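PDB 2XRH: protein HP0721 from Helicobacter pylori, which is a secreted protein of unknown function whose all-helical DUF1104 region holds a nicotinic acid molecule in the crystal. Local coordinates for residues Q29-Y34 and E82-G87; D18-A23 and K55-Y60. All blocks are in the same frame, centred on the assembly; numbering follows the deposited sequence.

Contact 1 (Q29-Y34 and E82-G87); sequences QDIVDY and EALKKG. With NIO (nicotinic acid), chain B.
I31 and V32, at the start of helix 31-44, meet A83, L84 and G87 at the end of helix 70-86 in a small apolar contact. The CG2 branch of I31 lies 3.7 Å from A83 CB and also reaches L84 CG. V32 sends its CG2 against the backbone of the other helix: this methyl is 3.3 Å from A83 O and 4.1 Å from G87 CA. With CG1 anti to the backbone N (chi1 168°), V32 is left with CG2 as the branch facing the turn that closes helix 70-86. A83 O already accepts the backbone N-H of G87, so the methyl covers a carbonyl whose bonding is met. At G87, the first residue to leave helical geometry, V32 CG2 packs on a bare CA.

The other branch of I31 lines the nicotinic acid pocket. Its CD1 comes to 3.6 Å from C1 of the nicotinic acid, while L84 CD1 lies 4.1 Å from ring atom C4. R76, on the same helix as L84, hydrogen-bonds the ligand. V26, in the loop leading to helix 31-44, and V80 of helix 70-86 also pack on I31, at the place where the first turn of one helix meets the last turns of the other.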
ATOM      1  N   GLN A  29      18.540  -0.971   2.041  1.00 12.74           N
ATOM      2  CA  GLN A  29      19.831  -0.392   2.417  1.00 13.82           C
ATOM      3  C   GLN A  29      20.446   0.441   1.284  1.00 13.04           C
ATOM      4  O   GLN A  29      21.324   1.221   1.524  1.00 14.80           O
ATOM      5  CB  GLN A  29      20.811  -1.484   2.865  1.00 13.49           C
ATOM      6  CG  GLN A  29      21.203  -2.432   1.737  1.00 15.65           C
ATOM      7  CD  GLN A  29      21.895  -3.684   2.187  1.00 20.70           C
ATOM      8  OE1 GLN A  29      23.108  -3.763   2.161  1.00 21.68           O
ATOM      9  NE2 GLN A  29      21.118  -4.676   2.591  1.00 22.08           N
ATOM     10  N   ASP A  30      19.964   0.231   0.047  1.00 13.62           N
ATOM     11  CA  ASP A  30      20.454   0.940  -1.149  1.00 12.98           C
ATOM     12  C   ASP A  30      19.446   1.933  -1.690  1.00 12.31           C
ATOM     13  O   ASP A  30      19.766   2.619  -2.672  1.00 12.57           O
ATOM     14  CB  ASP A  30      20.801  -0.045  -2.264  1.00 12.56           C
ATOM     15  CG  ASP A  30      21.909  -1.001  -1.881  1.00 16.83           C
ATOM     16  OD1 ASP A  30      22.904  -0.549  -1.259  1.00 20.61           O
ATOM     17  OD2 ASP A  30      21.805  -2.207  -2.228  1.00 19.28           O
ATOM     18  N   ILE A  31      18.321   2.110  -1.005  1.00 12.39           N
ATOM     19  CA  ILE A  31      17.221   2.883  -1.564  1.00 11.18           C
ATOM     20  C   ILE A  31      17.477   4.372  -1.613  1.00 11.48           C
ATOM     21  O   ILE A  31      17.042   5.022  -2.555  1.00 12.06           O
ATOM     22  CB  ILE A  31      15.807   2.541  -0.948  1.00 11.72           C
ATOM     23  CG1 ILE A  31      14.701   2.691  -2.018  1.00 13.37           C
ATOM     24  CG2 ILE A  31      15.502   3.308   0.347  1.00 13.47           C
ATOM     25  CD1 ILE A  31      14.788   1.576  -3.160  1.00 14.94           C
ATOM     26  N   VAL A  32      18.175   4.927  -0.620  1.00 12.94           N
ATOM     27  CA  VAL A  32      18.480   6.355  -0.657  1.00 13.41           C
ATOM     28  C   VAL A  32      19.405   6.670  -1.848  1.00 13.63           C
ATOM     29  O   VAL A  32      19.165   7.606  -2.599  1.00 13.53           O
ATOM     30  CB  VAL A  32      19.083   6.857   0.696  1.00 13.85           C
ATOM     31  CG1 VAL A  32      19.671   8.255   0.569  1.00 14.95           C
ATOM     32  CG2 VAL A  32      17.992   6.840   1.766  1.00 15.46           C
ATOM     33  N   ASP A  33      20.439   5.879  -2.040  1.00 14.34           N
ATOM     34  CA  ASP A  33      21.332   6.064  -3.154  1.00 16.12           C
ATOM     35  C   ASP A  33      20.618   5.872  -4.487  1.00 14.79           C
ATOM     36  O   ASP A  33      20.827   6.626  -5.421  1.00 14.07           O
ATOM     37  CB  ASP A  33      22.508   5.095  -3.074  1.00 17.63           C
ATOM     38  CG  ASP A  33      23.543   5.490  -2.008  1.00 22.91           C
ATOM     39  OD1 ASP A  33      23.482   6.603  -1.447  1.00 27.77           O
ATOM     40  OD2 ASP A  33      24.414   4.653  -1.727  1.00 29.13           O
ATOM     41  N   TYR A  34      19.735   4.885  -4.562  1.00 12.94           N
ATOM     42  CA  TYR A  34      18.969   4.668  -5.785  1.00 12.27           C
ATOM     43  C   TYR A  34      18.097   5.868  -6.107  1.00 12.27           C
ATOM     44  O   TYR A  34      18.055   6.330  -7.246  1.00 12.64           O
ATOM     45  CB  TYR A  34      18.107   3.432  -5.599  1.00 12.36           C
ATOM     46  CG  TYR A  34      17.222   3.047  -6.781  1.00 11.40           C
ATOM     47  CD1 TYR A  34      17.733   2.589  -7.964  1.00 11.49           C
ATOM     48  CD2 TYR A  34      15.830   3.076  -6.635  1.00 12.06           C
ATOM     49  CE1 TYR A  34      16.887   2.215  -9.029  1.00 11.08           C
ATOM     50  CE2 TYR A  34      14.998   2.697  -7.655  1.00 11.42           C
ATOM     51  CZ  TYR A  34      15.508   2.273  -8.848  1.00 11.18           C
ATOM     52  OH  TYR A  34      14.662   1.894  -9.870  1.00 11.71           O
ATOM     53  N   GLU A  82      11.313   4.011   6.074  1.00 13.91           N
ATOM     54  CA  GLU A  82      12.246   4.346   7.143  1.00 14.23           C
ATOM     55  C   GLU A  82      13.609   4.746   6.651  1.00 13.42           C
ATOM     56  O   GLU A  82      14.178   5.729   7.156  1.00 13.42           O
ATOM     57  CB  GLU A  82      12.332   3.189   8.106  1.00 16.33           C
ATOM     58  CG  GLU A  82      11.090   2.995   8.903  1.00 21.02           C
ATOM     59  CD  GLU A  82      10.694   4.254   9.642  1.00 27.04           C
ATOM     60  OE1 GLU A  82      11.550   4.673  10.460  1.00 31.57           O
ATOM     61  OE2 GLU A  82       9.562   4.823   9.388  1.00 31.52           O
ATOM     62  N   ALA A  83      14.141   4.031   5.668  1.00 12.18           N
ATOM     63  CA  ALA A  83      15.411   4.395   5.085  1.00 12.22           C
ATOM     64  C   ALA A  83      15.341   5.789   4.473  1.00 13.00           C
ATOM     65  O   ALA A  83      16.258   6.571   4.613  1.00 14.63           O
ATOM     66  CB  ALA A  83      15.886   3.358   4.059  1.00 12.90           C
ATOM     67  N   LEU A  84      14.275   6.083   3.740  1.00 13.04           N
ATOM     68  CA  LEU A  84      14.155   7.363   3.113  1.00 14.49           C
ATOM     69  C   LEU A  84      14.117   8.466   4.172  1.00 16.35           C
ATOM     70  O   LEU A  84      14.728   9.526   3.969  1.00 18.54           O
ATOM     71  CB  LEU A  84      12.893   7.446   2.268  1.00 14.06           C
ATOM     72  CG  LEU A  84      12.996   6.691   0.952  1.00 14.72           C
ATOM     73  CD1 LEU A  84      11.549   6.575   0.301  1.00 16.73           C
ATOM     74  CD2 LEU A  84      13.990   7.307   0.017  1.00 15.34           C
ATOM     75  N   LYS A  85      13.384   8.225   5.255  1.00 17.22           N
ATOM     76  CA  LYS A  85      13.287   9.188   6.391  1.00 20.13           C
ATOM     77  C   LYS A  85      14.678   9.492   6.907  1.00 22.20           C
ATOM     78  O   LYS A  85      15.075  10.676   7.069  1.00 23.41           O
ATOM     79  CB  LYS A  85      12.451   8.644   7.541  1.00 21.55           C
ATOM     80  CG  LYS A  85      11.001   8.314   7.278  1.00 27.10           C
ATOM     81  CD  LYS A  85      10.272   9.321   6.423  1.00 31.03           C
ATOM     82  CE  LYS A  85       9.198   8.653   5.514  1.00 31.52           C
ATOM     83  NZ  LYS A  85       9.765   8.070   4.268  1.00 27.86           N
ATOM     84  N   LYS A  86      15.438   8.441   7.135  1.00 24.55           N
ATOM     85  CA  LYS A  86      16.781   8.591   7.728  1.00 26.74           C
ATOM     86  C   LYS A  86      17.748   9.261   6.835  1.00 29.16           C
ATOM     87  O   LYS A  86      18.714   9.875   7.319  1.00 31.45           O
ATOM     88  CB  LYS A  86      17.397   7.255   8.030  1.00 26.74           C
ATOM     89  CG  LYS A  86      16.842   6.674   9.217  1.00 25.86           C
ATOM     90  CD  LYS A  86      17.821   5.639   9.774  1.00 27.27           C
ATOM     91  CE  LYS A  86      17.145   4.974  10.897  1.00 26.65           C
ATOM     92  NZ  LYS A  86      16.005   4.188  10.436  1.00 27.26           N
ATOM     93  N   GLY A  87      17.537   9.135   5.536  1.00 30.68           N
ATOM     94  CA  GLY A  87      18.364   9.786   4.561  1.00 32.62           C
ATOM     95  C   GLY A  87      17.881  11.178   4.278  1.00 33.93           C
ATOM     96  O   GLY A  87      18.339  11.786   3.337  1.00 35.21           O
TER
HETATM   97  N   NIO B 200      12.389   4.837  -4.468  1.00 22.98           N
HETATM   98  C1  NIO B 200      12.130   3.515  -4.550  1.00 22.77           C
HETATM   99  C2  NIO B 200      10.922   2.995  -4.050  1.00 24.01           C
HETATM  100  C3  NIO B 200      10.011   3.810  -3.445  1.00 23.03           C
HETATM  101  C4  NIO B 200      10.313   5.162  -3.382  1.00 24.72           C
HETATM  102  C5  NIO B 200      11.510   5.652  -3.896  1.00 23.73           C
HETATM  103  C6  NIO B 200      10.675   1.529  -4.055  1.00 29.14           C
HETATM  104  O1  NIO B 200       9.959   1.067  -3.120  1.00 30.85           O
HETATM  105  O2  NIO B 200      11.225   0.817  -4.905  1.00 28.67           O

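Contact 2 (D18-A23 and K55-Y60); sequences DLAKMA and KQLHEY
The short helix 16-21 and the turn after it pack against the middle of helix 47-65, where A20 and A23 meet L57 and Y60. A20 gives the small surface: its CA sits 3.7 Å from L57 CD2, and the CA atoms of A20 and L57 are 4.9 Å apart, so the backbones come close where A20 has just a methyl. Beyond the helix, A23 repeats the theme, its CB resting 3.4 Å from L57 O. A single methyl of L57, CD2, thus touches both alanines: chi1 of -75° sets CG beside the backbone N, and chi2 then turns CD2 to them.

In this all-helical chain of the DUF1104 family the short helix is wedged between two longer ones: L19 also packs on R41 of helix 31-44, A23 on Y34 of the same helix, and A20 on F53 of helix 47-65.

Y60 covers the end of helix 16-21. Its CB comes 3.2 Å from A20 O, a carbonyl that accepts the backbone N-H of A23, and its ring lies alongside the extended chain of K21, the two side chains pointing the same way. K21 CG stands over one face of the ring as a CH-pi contact, 4.0 Å from the centroid and 19° off the normal, offset toward the rim. Further along, K21 CE runs 3.8 Å from Y60 OH, so the aliphatic part of the lysine follows the ring out to its hydroxyl. The ammonium group of K21 forms a salt bridge with E17, whereas K63 makes a cation-pi contact with the Y60 ring. Where the chain leaves the short helix, the side-chain amide of N64 donates to both K21 O and A23 O, tying the turn to helix 47-65.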
ATOM      1  N   ASP A  18      18.660  -0.011 -16.980  1.00 17.45           N
ATOM      2  CA  ASP A  18      18.884  -0.899 -15.864  1.00 17.60           C
ATOM      3  C   ASP A  18      18.386  -0.314 -14.560  1.00 16.47           C
ATOM      4  O   ASP A  18      17.934  -1.069 -13.696  1.00 15.87           O
ATOM      5  CB  ASP A  18      20.360  -1.312 -15.784  1.00 18.68           C
ATOM      6  CG  ASP A  18      20.765  -2.254 -16.901  1.00 21.88           C
ATOM      7  OD1 ASP A  18      19.880  -2.784 -17.641  1.00 24.54           O
ATOM      8  OD2 ASP A  18      21.989  -2.446 -17.048  1.00 25.84           O
ATOM      9  N   LEU A  19      18.449   1.002 -14.377  1.00 14.70           N
ATOM     10  CA  LEU A  19      17.864   1.605 -13.174  1.00 14.96           C
ATOM     11  C   LEU A  19      16.351   1.404 -13.159  1.00 14.64           C
ATOM     12  O   LEU A  19      15.752   1.101 -12.108  1.00 15.23           O
ATOM     13  CB  LEU A  19      18.154   3.101 -13.079  1.00 15.95           C
ATOM     14  CG  LEU A  19      19.558   3.542 -12.667  1.00 17.63           C
ATOM     15  CD1 LEU A  19      19.695   5.065 -12.743  1.00 20.73           C
ATOM     16  CD2 LEU A  19      19.949   3.040 -11.286  1.00 18.36           C
ATOM     17  N   ALA A  20      15.703   1.599 -14.306  1.00 14.14           N
ATOM     18  CA  ALA A  20      14.262   1.329 -14.378  1.00 14.69           C
ATOM     19  C   ALA A  20      13.923  -0.135 -14.077  1.00 14.25           C
ATOM     20  O   ALA A  20      12.983  -0.405 -13.315  1.00 14.15           O
ATOM     21  CB  ALA A  20      13.700   1.728 -15.717  1.00 14.70           C
ATOM     22  N   LYS A  21      14.689  -1.073 -14.626  1.00 13.60           N
ATOM     23  CA  LYS A  21      14.414  -2.507 -14.484  1.00 14.08           C
ATOM     24  C   LYS A  21      14.525  -3.028 -13.048  1.00 13.19           C
ATOM     25  O   LYS A  21      13.934  -4.043 -12.725  1.00 14.27           O
ATOM     26  CB  LYS A  21      15.329  -3.305 -15.398  1.00 15.24           C
ATOM     27  CG  LYS A  21      14.892  -3.235 -16.840  1.00 16.81           C
ATOM     28  CD  LYS A  21      15.894  -3.867 -17.764  1.00 18.71           C
ATOM     29  CE  LYS A  21      15.293  -3.947 -19.157  1.00 21.26           C
ATOM     30  NZ  LYS A  21      16.205  -4.576 -20.114  1.00 25.72           N
ATOM     31  N   MET A  22      15.251  -2.313 -12.210  1.00 11.59           N
ATOM     32  CA  MET A  22      15.425  -2.722 -10.805  1.00 11.86           C
ATOM     33  C   MET A  22      14.367  -2.076  -9.902  1.00 11.02           C
ATOM     34  O   MET A  22      14.362  -2.309  -8.693  1.00 11.23           O
ATOM     35  CB  MET A  22      16.824  -2.469 -10.287  1.00 13.66           C
ATOM     36  CG  MET A  22      17.228  -1.082 -10.288  1.00 14.69           C
ATOM     37  SD  MET A  22      18.912  -0.866  -9.613  1.00 19.03           S
ATOM     38  CE  MET A  22      19.900  -1.495 -10.931  1.00 14.94           C
ATOM     39  N   ALA A  23      13.456  -1.284 -10.466  1.00 11.00           N
ATOM     40  CA  ALA A  23      12.419  -0.659  -9.638  1.00  9.10           C
ATOM     41  C   ALA A  23      11.625  -1.709  -8.890  1.00  9.44           C
ATOM     42  O   ALA A  23      11.162  -2.692  -9.427  1.00 10.23           O
ATOM     43  CB  ALA A  23      11.479   0.219 -10.455  1.00 10.33           C
ATOM     44  N   LYS A  55       7.089   6.402 -16.225  1.00 15.39           N
ATOM     45  CA  LYS A  55       6.180   5.323 -16.583  1.00 16.25           C
ATOM     46  C   LYS A  55       6.876   3.976 -16.537  1.00 14.52           C
ATOM     47  O   LYS A  55       6.304   2.980 -16.040  1.00 15.01           O
ATOM     48  CB  LYS A  55       5.571   5.567 -17.970  1.00 16.98           C
ATOM     49  CG  LYS A  55       4.514   4.560 -18.430  1.00 21.65           C
ATOM     50  CD  LYS A  55       4.053   4.950 -19.855  1.00 27.83           C
ATOM     51  CE  LYS A  55       2.892   4.141 -20.404  1.00 31.75           C
ATOM     52  NZ  LYS A  55       2.773   4.359 -21.869  1.00 34.22           N
ATOM     53  N   GLN A  56       8.079   3.913 -17.051  1.00 14.89           N
ATOM     54  CA  GLN A  56       8.864   2.681 -16.999  1.00 15.63           C
ATOM     55  C   GLN A  56       9.157   2.258 -15.577  1.00 14.27           C
ATOM     56  O   GLN A  56       9.047   1.075 -15.226  1.00 14.53           O
ATOM     57  CB  GLN A  56      10.162   2.807 -17.788  1.00 16.36           C
ATOM     58  CG  GLN A  56       9.954   2.992 -19.258  1.00 22.05           C
ATOM     59  CD  GLN A  56       9.142   1.852 -19.826  1.00 26.05           C
ATOM     60  OE1 GLN A  56       9.548   0.701 -19.711  1.00 29.67           O
ATOM     61  NE2 GLN A  56       7.958   2.155 -20.387  1.00 30.57           N
ATOM     62  N   LEU A  57       9.457   3.225 -14.725  1.00 14.14           N
ATOM     63  CA  LEU A  57       9.745   2.905 -13.318  1.00 13.91           C
ATOM     64  C   LEU A  57       8.495   2.281 -12.698  1.00 13.74           C
ATOM     65  O   LEU A  57       8.572   1.254 -11.987  1.00 13.94           O
ATOM     66  CB  LEU A  57      10.152   4.140 -12.520  1.00 15.18           C
ATOM     67  CG  LEU A  57      11.530   4.712 -12.718  1.00 17.03           C
ATOM     68  CD1 LEU A  57      11.578   6.070 -12.015  1.00 18.09           C
ATOM     69  CD2 LEU A  57      12.564   3.778 -12.189  1.00 18.56           C
ATOM     70  N   HIS A  58       7.335   2.876 -12.975  1.00 13.35           N
ATOM     71  CA  HIS A  58       6.090   2.329 -12.445  1.00 13.47           C
ATOM     72  C   HIS A  58       5.806   0.926 -13.000  1.00 12.40           C
ATOM     73  O   HIS A  58       5.408   0.017 -12.265  1.00 11.73           O
ATOM     74  CB  HIS A  58       4.906   3.255 -12.778  1.00 16.09           C
ATOM     75  CG  HIS A  58       4.873   4.554 -11.999  1.00 20.21           C
ATOM     76  ND1 HIS A  58       5.221   4.652 -10.668  1.00 23.98           N
ATOM     77  CD2 HIS A  58       4.530   5.816 -12.383  1.00 25.30           C
ATOM     78  CE1 HIS A  58       5.107   5.904 -10.259  1.00 24.58           C
ATOM     79  NE2 HIS A  58       4.683   6.636 -11.281  1.00 26.74           N
ATOM     80  N   GLU A  59       5.974   0.758 -14.312  1.00 12.41           N
ATOM     81  CA  GLU A  59       5.718  -0.534 -14.950  1.00 12.61           C
ATOM     82  C   GLU A  59       6.616  -1.611 -14.406  1.00 12.23           C
ATOM     83  O   GLU A  59       6.169  -2.718 -14.116  1.00 12.12           O
ATOM     84  CB  GLU A  59       5.825  -0.439 -16.457  1.00 14.37           C
ATOM     85  CG  GLU A  59       4.716   0.435 -16.997  1.00 17.71           C
ATOM     86  CD  GLU A  59       4.673   0.495 -18.500  1.00 25.92           C
ATOM     87  OE1 GLU A  59       5.615   0.003 -19.147  1.00 30.93           O
ATOM     88  OE2 GLU A  59       3.682   1.040 -19.033  1.00 30.78           O
ATOM     89  N   TYR A  60       7.896  -1.319 -14.268  1.00 11.23           N
ATOM     90  CA  TYR A  60       8.815  -2.310 -13.718  1.00 11.07           C
ATOM     91  C   TYR A  60       8.557  -2.582 -12.228  1.00  9.84           C
ATOM     92  O   TYR A  60       8.627  -3.736 -11.805  1.00  9.61           O
ATOM     93  CB  TYR A  60      10.295  -1.932 -13.980  1.00 12.27           C
ATOM     94  CG  TYR A  60      10.699  -2.276 -15.380  1.00 13.43           C
ATOM     95  CD1 TYR A  60      10.836  -3.583 -15.781  1.00 17.61           C
ATOM     96  CD2 TYR A  60      10.819  -1.289 -16.335  1.00 18.40           C
ATOM     97  CE1 TYR A  60      11.130  -3.892 -17.066  1.00 18.96           C
ATOM     98  CE2 TYR A  60      11.139  -1.575 -17.625  1.00 21.66           C
ATOM     99  CZ  TYR A  60      11.276  -2.885 -17.993  1.00 22.22           C
ATOM    100  OH  TYR A  60      11.541  -3.244 -19.272  1.00 26.10           O
TER

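Contacts 1 and 2 lie on opposite sides of the chain's centre, with their own centres 18 Å apart, yet Y34 spans from one to the other. Carried by 29-34, it places OH 2.6 Å from L19 O, a probable hydrogen bond, and 3.7 Å from L57 CD2, thereby touching both segments of contact 2. Its CE1 also packs 3.5 Å from M22 CG. The nicotinic acid is more closely tied to contact 1, which supplies I31 to the pocket; in contact 2 the side chain of A23 stays about 6 Å from the ligand. In sequence the four segments belong to contacts 2, 1, 2 and 1 in turn, so between them the contacts involve all four helices.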